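Side-chain contact in uncharacterized protein (Leishmania major, PDB 2B4W), which is of unknown function but probably folds as a five-bladed beta-propeller related to the beta-fructosidases: residues 165-168 / 169-172. Residues are numbered along the deposited sequence; the frame is centred on the assembly and turned at random.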
# COMPACT_ATOMS: atom_id res chain seq x y z
N ASN A 165 13.00 -14.95 10.01
CA ASN A 165 14.20 -15.36 9.30
C ASN A 165 14.04 -15.30 7.78
O ASN A 165 15.04 -15.05 7.08
CB ASN A 165 14.67 -16.78 9.66
CG ASN A 165 15.13 -16.86 11.10
OD1 ASN A 165 15.94 -16.06 11.56
ND2 ASN A 165 14.58 -17.82 11.83
N SER A 166 12.84 -15.56 7.29
CA SER A 166 12.61 -15.64 5.86
C SER A 166 11.14 -15.84 5.54
O SER A 166 10.34 -16.08 6.43
CB SER A 166 13.34 -16.82 5.22
OG SER A 166 12.75 -18.02 5.69
N ILE A 167 10.89 -15.76 4.23
CA ILE A 167 9.51 -15.81 3.75
C ILE A 167 8.86 -17.16 4.01
O ILE A 167 7.64 -17.26 4.12
CB ILE A 167 9.42 -15.51 2.24
CG1 ILE A 167 8.09 -14.92 1.81
CG2 ILE A 167 9.75 -16.78 1.46
CD1 ILE A 167 7.62 -13.66 2.48
N ASP A 168 9.71 -18.16 4.12
CA ASP A 168 9.38 -19.51 4.48
C ASP A 168 8.79 -19.64 5.88
O ASP A 168 8.28 -20.70 6.22
CB ASP A 168 10.63 -20.40 4.44
CG ASP A 168 11.22 -20.47 3.05
OD1 ASP A 168 10.44 -20.71 2.10
OD2 ASP A 168 12.45 -20.27 2.93
N GLU A 169 8.87 -18.58 6.68
CA GLU A 169 8.34 -18.71 8.03
C GLU A 169 7.02 -17.95 8.20
O GLU A 169 6.39 -18.01 9.23
CB GLU A 169 9.33 -18.16 9.05
CG GLU A 169 10.67 -18.88 9.01
CD GLU A 169 11.47 -18.49 10.24
OE1 GLU A 169 11.21 -17.36 10.73
OE2 GLU A 169 12.30 -19.30 10.68
N LEU A 170 6.69 -17.22 7.14
CA LEU A 170 5.48 -16.43 7.09
C LEU A 170 4.25 -17.34 7.08
O LEU A 170 4.21 -18.28 6.28
CB LEU A 170 5.49 -15.56 5.83
CG LEU A 170 4.50 -14.41 5.84
CD1 LEU A 170 4.90 -13.37 6.86
CD2 LEU A 170 4.40 -13.78 4.46
N GLY A 171 3.29 -17.04 7.93
CA GLY A 171 2.05 -17.77 8.12
C GLY A 171 1.24 -17.16 9.26
O GLY A 171 1.73 -16.23 9.92
N ALA A 172 0.02 -17.64 9.47
CA ALA A 172 -1.01 -16.99 10.27
C ALA A 172 -0.63 -16.84 11.73
O ALA A 172 -0.86 -15.81 12.37
CB ALA A 172 -2.33 -17.76 10.14
O HOH W 1 5.55 -19.19 4.37
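The carboxylate of E169 reaches back along the chain to N165 and takes one hydrogen bond on each oxygen. E169 OE2 receives the side-chain amide of N165, N165 ND2 to E169 OE2 3.0 Å, on its syn side but tilted out of the carboxylate plane; the bond is nearly straight at 165°, and OE2 lies close to the plane of the amide although the two flat groups are turned 65° against each other. E169 OE1 is met by the backbone N of N165, N165 N to E169 OE1 3.1 Å, this donor standing above the carboxylate plane. CG of E169 lies beside its own backbone N (chi1 -60°) and the chain is extended beyond it, which carries the acid alongside the turn, past S166, whose OG sits 4.0 Å from E169 CG.

Two backbone bonds draw the turn tight in a short 3-10 segment: E169 N to S166 O at 2.9 Å and L170 N to I167 O at 3.2 Å. A water donates to I167 O, its oxygen 2.9 Å from I167 O, and also to L170 O, though this second leg is very short and its exact length doubtful; T126 OG1 is a further hydrogen-bond partner of L170 O.

On the apolar side, the end methyl CD1 of I167 touches the CD2 methyl of L170 at 3.8 Å, the two side chains crossing at a slant. I167 rests on F125 and L145, L170 on F114, V147 and L164, so the pair packs against side chains of both neighbouring sheets.

The loop linking strand 159-164 to helix 172-176 is thus apolar where I167 and L170 are buried, polar where N165 and D168 face solvent. With both carboxylate oxygens held by N-H groups of one residue, the rotation of the acid is restrained, and these donors would probably favour its ionised form.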